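Local coordinates for cell division control protein 4 (PDB 3V7D) that serves as the substrate-recognition subunit of a yeast SCF ubiquitin ligase, binding phosphorylated targets such as the CDK inhibitor SIC1 and directing their ubiquitination, at residues A433-S438 against A449-G454; S62-S67 against V401-L406. The protein carries 1 engineered substitution. One frame throughout, in Å; residues are numbered along the deposited sequence.

Contact 1 of 2, residues A433-S438 against A449-G454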
ATOM      1  N   ALA B 433       5.961   4.343 -27.972  1.00 30.80           N
ATOM      2  CA  ALA B 433       6.588   3.063 -27.654  1.00 32.17           C
ATOM      3  C   ALA B 433       5.967   1.934 -28.483  1.00 35.20           C
ATOM      4  O   ALA B 433       4.764   1.941 -28.736  1.00 30.70           O
ATOM      5  CB  ALA B 433       6.466   2.766 -26.163  1.00 27.49           C
ATOM      6  N   ASP B 434       6.793   0.981 -28.914  1.00 33.47           N
ATOM      7  CA  ASP B 434       6.307  -0.185 -29.651  1.00 35.60           C
ATOM      8  C   ASP B 434       6.094  -1.356 -28.697  1.00 38.22           C
ATOM      9  O   ASP B 434       5.170  -2.151 -28.870  1.00 37.99           O
ATOM     10  CB  ASP B 434       7.295  -0.592 -30.747  1.00 43.15           C
ATOM     11  CG  ASP B 434       7.386   0.427 -31.866  1.00 46.50           C
ATOM     12  OD1 ASP B 434       6.344   1.017 -32.226  1.00 46.86           O
ATOM     13  OD2 ASP B 434       8.502   0.636 -32.387  1.00 48.55           O
ATOM     14  N   GLN B 435       6.966  -1.463 -27.698  1.00 33.90           N
ATOM     15  CA  GLN B 435       6.828  -2.476 -26.658  1.00 36.20           C
ATOM     16  C   GLN B 435       7.120  -1.861 -25.299  1.00 37.41           C
ATOM     17  O   GLN B 435       7.913  -0.925 -25.189  1.00 31.43           O
ATOM     18  CB  GLN B 435       7.789  -3.643 -26.898  1.00 40.21           C
ATOM     19  CG  GLN B 435       7.638  -4.323 -28.243  1.00 47.59           C
ATOM     20  CD  GLN B 435       6.574  -5.401 -28.245  1.00 57.26           C
ATOM     21  OE1 GLN B 435       5.896  -5.631 -27.240  1.00 57.33           O
ATOM     22  NE2 GLN B 435       6.428  -6.080 -29.381  1.00 60.73           N
ATOM     23  N   ILE B 436       6.468  -2.385 -24.267  1.00 35.59           N
ATOM     24  CA  ILE B 436       6.792  -2.021 -22.895  1.00 31.88           C
ATOM     25  C   ILE B 436       7.370  -3.255 -22.227  1.00 32.68           C
ATOM     26  O   ILE B 436       6.647  -4.207 -21.954  1.00 35.00           O
ATOM     27  CB  ILE B 436       5.547  -1.571 -22.115  1.00 33.14           C
ATOM     28  CG1 ILE B 436       4.711  -0.599 -22.954  1.00 28.96           C
ATOM     29  CG2 ILE B 436       5.953  -0.959 -20.773  1.00 26.89           C
ATOM     30  CD1 ILE B 436       5.409   0.708 -23.245  1.00 29.01           C
ATOM     31  N   TRP B 437       8.675  -3.251 -21.978  1.00 29.80           N
ATOM     32  CA  TRP B 437       9.331  -4.441 -21.450  1.00 29.48           C
ATOM     33  C   TRP B 437       9.172  -4.561 -19.940  1.00 32.80           C
ATOM     34  O   TRP B 437       8.992  -5.654 -19.413  1.00 34.77           O
ATOM     35  CB  TRP B 437      10.811  -4.467 -21.840  1.00 33.55           C
ATOM     36  CG  TRP B 437      11.029  -4.515 -23.325  1.00 42.50           C
ATOM     37  CD1 TRP B 437      11.727  -3.619 -24.084  1.00 44.86           C
ATOM     38  CD2 TRP B 437      10.524  -5.504 -24.234  1.00 40.38           C
ATOM     39  NE1 TRP B 437      11.696  -3.996 -25.406  1.00 44.28           N
ATOM     40  CE2 TRP B 437      10.962  -5.145 -25.524  1.00 42.29           C
ATOM     41  CE3 TRP B 437       9.748  -6.657 -24.080  1.00 43.10           C
ATOM     42  CZ2 TRP B 437      10.651  -5.900 -26.652  1.00 45.55           C
ATOM     43  CZ3 TRP B 437       9.438  -7.404 -25.203  1.00 46.62           C
ATOM     44  CH2 TRP B 437       9.890  -7.023 -26.472  1.00 41.50           C
ATOM     45  N   SER B 438       9.232  -3.434 -19.245  1.00 31.47           N
ATOM     46  CA  SER B 438       9.139  -3.457 -17.796  1.00 33.76           C
ATOM     47  C   SER B 438       8.642  -2.120 -17.273  1.00 34.78           C
ATOM     48  O   SER B 438       9.075  -1.067 -17.735  1.00 36.03           O
ATOM     49  CB  SER B 438      10.499  -3.795 -17.184  1.00 37.44           C
ATOM     50  OG  SER B 438      10.389  -3.971 -15.785  1.00 49.56           O
ATOM     51  N   ALA B 449      10.937   0.556 -19.123  1.00 29.38           N
ATOM     52  CA  ALA B 449      11.882   0.136 -20.147  1.00 29.77           C
ATOM     53  C   ALA B 449      11.078  -0.204 -21.392  1.00 33.26           C
ATOM     54  O   ALA B 449      10.221  -1.090 -21.364  1.00 34.61           O
ATOM     55  CB  ALA B 449      12.661  -1.071 -19.677  1.00 28.64           C
ATOM     56  N   VAL B 450      11.333   0.519 -22.477  1.00 31.25           N
ATOM     57  CA  VAL B 450      10.527   0.367 -23.677  1.00 32.12           C
ATOM     58  C   VAL B 450      11.368   0.118 -24.916  1.00 35.96           C
ATOM     59  O   VAL B 450      12.596   0.246 -24.897  1.00 35.50           O
ATOM     60  CB  VAL B 450       9.670   1.620 -23.948  1.00 31.65           C
ATOM     61  CG1 VAL B 450       8.832   1.968 -22.735  1.00 26.58           C
ATOM     62  CG2 VAL B 450      10.560   2.793 -24.346  1.00 25.17           C
ATOM     63  N   GLU B 451      10.682  -0.246 -25.993  1.00 34.28           N
ATOM     64  CA  GLU B 451      11.296  -0.377 -27.299  1.00 33.06           C
ATOM     65  C   GLU B 451      10.596   0.577 -28.251  1.00 37.53           C
ATOM     66  O   GLU B 451       9.366   0.697 -28.236  1.00 36.27           O
ATOM     67  CB  GLU B 451      11.174  -1.809 -27.825  1.00 39.76           C
ATOM     68  CG  GLU B 451      11.662  -1.969 -29.265  1.00 47.30           C
ATOM     69  CD  GLU B 451      11.375  -3.340 -29.845  1.00 52.87           C
ATOM     70  OE1 GLU B 451      11.605  -4.350 -29.147  1.00 57.18           O
ATOM     71  OE2 GLU B 451      10.916  -3.410 -31.004  1.00 53.93           O
ATOM     72  N   LYS B 452      11.380   1.264 -29.071  1.00 35.35           N
ATOM     73  CA  LYS B 452      10.825   2.135 -30.096  1.00 43.94           C
ATOM     74  C   LYS B 452      11.723   2.132 -31.324  1.00 47.41           C
ATOM     75  O   LYS B 452      12.894   2.504 -31.247  1.00 51.03           O
ATOM     76  CB  LYS B 452      10.649   3.555 -29.564  1.00 47.49           C
ATOM     77  CG  LYS B 452      10.277   4.568 -30.629  1.00 58.57           C
ATOM     78  CD  LYS B 452      10.070   5.950 -30.023  1.00 68.83           C
ATOM     79  CE  LYS B 452      10.234   7.051 -31.068  1.00 75.39           C
ATOM     80  NZ  LYS B 452       9.315   6.880 -32.230  1.00 78.45           N
ATOM     81  N   ASP B 453      11.163   1.692 -32.446  1.00 49.19           N
ATOM     82  CA  ASP B 453      11.879   1.637 -33.718  1.00 56.86           C
ATOM     83  C   ASP B 453      13.199   0.880 -33.631  1.00 53.51           C
ATOM     84  O   ASP B 453      14.232   1.372 -34.076  1.00 55.18           O
ATOM     85  CB  ASP B 453      12.109   3.045 -34.269  1.00 63.12           C
ATOM     86  CG  ASP B 453      10.812   3.757 -34.596  1.00 72.08           C
ATOM     87  OD1 ASP B 453       9.824   3.068 -34.931  1.00 69.73           O
ATOM     88  OD2 ASP B 453      10.781   5.004 -34.515  1.00 79.71           O
ATOM     89  N   GLY B 454      13.158  -0.313 -33.045  1.00 49.56           N
ATOM     90  CA  GLY B 454      14.318  -1.187 -33.019  1.00 47.45           C
ATOM     91  C   GLY B 454      15.380  -0.832 -31.995  1.00 44.42           C
ATOM     92  O   GLY B 454      16.501  -1.332 -32.069  1.00 46.62           O
TER
HETATM   93  O   HOH W   1      10.484  -1.057 -32.519  1.00 46.56           O
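Glu-451 O takes two backbone N-H groups from successive residues, Asp-434 N at 2.7 Å and, less closely, Gln-435 N. Two donors facing one residue make this a classic beta bulge in the hairpin of strands 435-442 and 445-452. A second classic bulge follows at Ala-449, whose O receives Trp-437 N at 2.7 Å and a weak bond from Ser-438 N; between the bulges, Glu-451 N returns a bond to Gln-435 O. The Asp-434 carboxylate reaches toward Asp-453, where OD2 accepts a nearly straight bond (174°) from Asp-453 N at 2.9 Å. A water donates to that OD2 and to Glu-451 OE2 and accepts from Gly-454 N, so it bridges two carboxylates and the turn backbone. Asp-453 OD1 lies close to Asp-434 OD2, a crowding of negative charge that the water and the backbone N-H probably ease. Glu-451 has CG anti to its backbone N (chi1 173°) and an extended chain beyond it, a course that carries OE1 to the edge of the Trp-437 indole, in the ring plane and 3.1 Å from CZ2. Glu-451 CB approaches Trp-437 NE1 obliquely, 3.3 Å away, while Gln-435 CB covers one indole face near the rim. On the opposite side of the sheet, Ile-436 CD1 packs alongside Val-450 CG1 at 3.7 Å. The hairpin belongs to a WD40 propeller blade whose remaining strands are 455-462 and 113-118. Val-450 rests on Phe-457 of the adjoining strand, and Trp-437 also packs on a polar side chain of the bound peptide. The blades beside it are met at Thr-397, whose OG1 bonds Ile-436 O, and at strand 125-131, where Ile-125 touches Trp-437 and Ala-449.

Contact 2 of 2, residues S62-S67 against V401-L406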
ATOM      1  N   SER B  62      -6.829   5.488   5.149  1.00 35.07           N
ATOM      2  CA  SER B  62      -8.060   5.550   4.360  1.00 40.77           C
ATOM      3  C   SER B  62      -7.796   5.829   2.879  1.00 37.66           C
ATOM      4  O   SER B  62      -8.610   5.484   2.029  1.00 43.63           O
ATOM      5  CB  SER B  62      -9.039   6.583   4.932  1.00 38.95           C
ATOM      6  OG  SER B  62      -8.542   7.904   4.779  1.00 43.71           O
ATOM      7  N   GLU B  63      -6.661   6.453   2.578  1.00 29.53           N
ATOM      8  CA  GLU B  63      -6.293   6.723   1.195  1.00 31.99           C
ATOM      9  C   GLU B  63      -5.335   5.663   0.641  1.00 35.06           C
ATOM     10  O   GLU B  63      -4.777   5.831  -0.448  1.00 29.57           O
ATOM     11  CB  GLU B  63      -5.661   8.114   1.072  1.00 30.22           C
ATOM     12  CG  GLU B  63      -6.611   9.264   1.386  1.00 38.28           C
ATOM     13  CD  GLU B  63      -7.698   9.437   0.339  1.00 43.24           C
ATOM     14  OE1 GLU B  63      -7.452   9.105  -0.835  1.00 43.70           O
ATOM     15  OE2 GLU B  63      -8.799   9.909   0.689  1.00 50.65           O
ATOM     16  N   ASN B  64      -5.152   4.582   1.396  1.00 33.09           N
ATOM     17  CA  ASN B  64      -4.216   3.516   1.030  1.00 35.14           C
ATOM     18  C   ASN B  64      -2.792   3.998   0.789  1.00 36.23           C
ATOM     19  O   ASN B  64      -2.100   3.478  -0.085  1.00 36.62           O
ATOM     20  CB  ASN B  64      -4.687   2.765  -0.214  1.00 35.76           C
ATOM     21  CG  ASN B  64      -6.124   2.329  -0.122  1.00 36.51           C
ATOM     22  OD1 ASN B  64      -6.900   2.521  -1.059  1.00 45.57           O
ATOM     23  ND2 ASN B  64      -6.491   1.737   1.005  1.00 32.77           N
ATOM     24  N   PHE B  65      -2.355   4.997   1.545  1.00 32.98           N
ATOM     25  CA  PHE B  65      -0.969   5.435   1.449  1.00 36.97           C
ATOM     26  C   PHE B  65      -0.090   4.588   2.360  1.00 39.86           C
ATOM     27  O   PHE B  65       1.129   4.567   2.221  1.00 40.99           O
ATOM     28  CB  PHE B  65      -0.839   6.920   1.793  1.00 30.50           C
ATOM     29  CG  PHE B  65      -1.508   7.830   0.800  1.00 34.28           C
ATOM     30  CD1 PHE B  65      -1.472   7.546  -0.554  1.00 31.80           C
ATOM     31  CD2 PHE B  65      -2.179   8.969   1.225  1.00 37.63           C
ATOM     32  CE1 PHE B  65      -2.090   8.381  -1.470  1.00 31.82           C
ATOM     33  CE2 PHE B  65      -2.793   9.808   0.315  1.00 34.55           C
ATOM     34  CZ  PHE B  65      -2.753   9.510  -1.035  1.00 30.64           C
ATOM     35  N   VAL B  66      -0.722   3.889   3.296  1.00 41.44           N
ATOM     36  CA  VAL B  66      -0.010   3.008   4.210  1.00 36.24           C
ATOM     37  C   VAL B  66      -0.986   1.982   4.764  1.00 35.37           C
ATOM     38  O   VAL B  66      -2.195   2.208   4.767  1.00 41.09           O
ATOM     39  CB  VAL B  66       0.632   3.799   5.375  1.00 37.13           C
ATOM     40  CG1 VAL B  66      -0.406   4.127   6.446  1.00 33.68           C
ATOM     41  CG2 VAL B  66       1.792   3.026   5.978  1.00 35.20           C
ATOM     42  N   SER B  67      -0.467   0.846   5.210  1.00 37.10           N
ATOM     43  CA  SER B  67      -1.288  -0.165   5.865  1.00 40.80           C
ATOM     44  C   SER B  67      -0.983  -0.118   7.352  1.00 41.18           C
ATOM     45  O   SER B  67       0.029   0.455   7.751  1.00 44.16           O
ATOM     46  CB  SER B  67      -0.962  -1.553   5.309  1.00 45.79           C
ATOM     47  OG  SER B  67       0.356  -1.941   5.659  1.00 47.82           O
ATOM     48  N   VAL B 401       1.498  -2.315  -9.808  1.00 26.89           N
ATOM     49  CA  VAL B 401       0.249  -1.976  -9.146  1.00 28.63           C
ATOM     50  C   VAL B 401       0.412  -1.566  -7.685  1.00 33.92           C
ATOM     51  O   VAL B 401       1.306  -2.042  -6.978  1.00 31.67           O
ATOM     52  CB  VAL B 401      -0.749  -3.153  -9.251  1.00 27.95           C
ATOM     53  CG1 VAL B 401      -0.344  -4.289  -8.312  1.00 19.98           C
ATOM     54  CG2 VAL B 401      -2.174  -2.690  -8.967  1.00 28.71           C
ATOM     55  N   SER B 402      -0.455  -0.657  -7.255  1.00 27.76           N
ATOM     56  CA  SER B 402      -0.615  -0.325  -5.851  1.00 28.89           C
ATOM     57  C   SER B 402      -2.106  -0.419  -5.556  1.00 31.54           C
ATOM     58  O   SER B 402      -2.884  -0.811  -6.424  1.00 34.53           O
ATOM     59  CB  SER B 402      -0.123   1.092  -5.574  1.00 22.79           C
ATOM     60  OG  SER B 402      -0.983   2.044  -6.184  1.00 29.74           O
ATOM     61  N   ASP B 403      -2.511  -0.051  -4.345  1.00 26.77           N
ATOM     62  CA  ASP B 403      -3.926  -0.059  -3.998  1.00 29.85           C
ATOM     63  C   ASP B 403      -4.698   0.981  -4.802  1.00 28.21           C
ATOM     64  O   ASP B 403      -5.898   0.849  -5.004  1.00 32.77           O
ATOM     65  CB  ASP B 403      -4.130   0.191  -2.503  1.00 32.85           C
ATOM     66  CG  ASP B 403      -3.669  -0.970  -1.642  1.00 37.10           C
ATOM     67  OD1 ASP B 403      -3.531  -2.102  -2.162  1.00 33.34           O
ATOM     68  OD2 ASP B 403      -3.450  -0.745  -0.434  1.00 40.18           O
ATOM     69  N   ASN B 404      -3.996   2.006  -5.272  1.00 27.72           N
ATOM     70  CA  ASN B 404      -4.630   3.128  -5.945  1.00 28.24           C
ATOM     71  C   ASN B 404      -4.499   3.123  -7.469  1.00 30.45           C
ATOM     72  O   ASN B 404      -5.379   3.614  -8.172  1.00 31.26           O
ATOM     73  CB  ASN B 404      -4.076   4.439  -5.390  1.00 29.90           C
ATOM     74  CG  ASN B 404      -4.515   4.694  -3.961  1.00 31.91           C
ATOM     75  OD1 ASN B 404      -5.656   4.424  -3.595  1.00 35.60           O
ATOM     76  ND2 ASN B 404      -3.608   5.215  -3.146  1.00 32.09           N
ATOM     77  N   ILE B 405      -3.406   2.557  -7.972  1.00 30.58           N
ATOM     78  CA  ILE B 405      -3.051   2.689  -9.378  1.00 26.20           C
ATOM     79  C   ILE B 405      -2.613   1.366  -9.999  1.00 29.41           C
ATOM     80  O   ILE B 405      -1.870   0.603  -9.387  1.00 26.91           O
ATOM     81  CB  ILE B 405      -1.904   3.717  -9.556  1.00 32.04           C
ATOM     82  CG1 ILE B 405      -2.399   5.137  -9.275  1.00 31.43           C
ATOM     83  CG2 ILE B 405      -1.317   3.653 -10.960  1.00 29.53           C
ATOM     84  CD1 ILE B 405      -3.246   5.711 -10.395  1.00 34.53           C
ATOM     85  N   LEU B 406      -3.087   1.102 -11.214  1.00 33.99           N
ATOM     86  CA  LEU B 406      -2.550   0.036 -12.051  1.00 31.87           C
ATOM     87  C   LEU B 406      -1.929   0.646 -13.310  1.00 34.00           C
ATOM     88  O   LEU B 406      -2.554   1.466 -13.984  1.00 32.53           O
ATOM     89  CB  LEU B 406      -3.649  -0.952 -12.445  1.00 27.97           C
ATOM     90  CG  LEU B 406      -3.334  -1.965 -13.555  1.00 28.73           C
ATOM     91  CD1 LEU B 406      -2.308  -2.985 -13.091  1.00 27.61           C
ATOM     92  CD2 LEU B 406      -4.602  -2.669 -14.076  1.00 21.81           C
TER
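Asn-404, in the 401-406 turn of a WD40 propeller blade, meets Glu-63 and Asn-64 where a Schellman motif closes helix 53-62. In that motif Asn-64, with positive phi, is the C-prime residue; its N and that of Phe-65 turn back to Ile-61 O and Leu-60 O. Hydrogen bonding across the contact is a single link: Asn-404 ND2 donates an N-H to Glu-63 O at 3.0 Å. It is nearly straight (166°), runs almost along the carbonyl direction and keeps its acceptor in the amide plane. Asn-404 CG is set beside its backbone N (chi1 -69°), and from there the amide faces the helix end. The other end of this amide is held too, since OD1 accepts from Arg-420 NE, and the two bonds together settle which way the amide is turned. Arg-420 also forms a salt bridge with Glu-63 OE1, so one guanidinium joins the helix end to the blade. Van der Waals contact comes from Asn-64 CB, 3.5 Å from Asp-403 CB, with the amide and carboxylate planes nearly perpendicular. Asp-403 spends its OD1 within the propeller, on Ser-361 OG and Lys-363 N. Phe-65 brings CE1 to 3.9 Å from Asn-404 ND2, and its ring has one face against Glu-63 CB. Within the turn, Ser-402 OG accepts from Asn-404 N and Ile-405 N, an ST turn and an ST motif on one hydroxyl, next to the Asn-404 backbone. The contact thus joins the end of helix 53-62, in the F-box region, to the propeller, with helix 87-106 close by. Two acceptors meet without bonding: Asn-64 OD1 comes within 3.4 Å of Asn-404 OD1, their amide planes 38° apart.

From the N terminus, the chain passes through the F-box helices and reaches residues 62-67 at the end of helix 53-62. Two further helices, 71-81 and 87-106, lead into the propeller, and contact 2 closes only when the chain arrives at 401-406, some 334 residues on. Contact 1 comes later and is local, a hairpin closed across ten intervening residues. The two are in series, neither nested nor crossing, with nearest atoms about 10 Å apart. Contact 2 ties the helical part to the propeller, whereas contact 1 works inside the last blade. Phe-441, on the strand that carries 435-438, touches Ser-402 and Ile-405, joining their neighbourhoods.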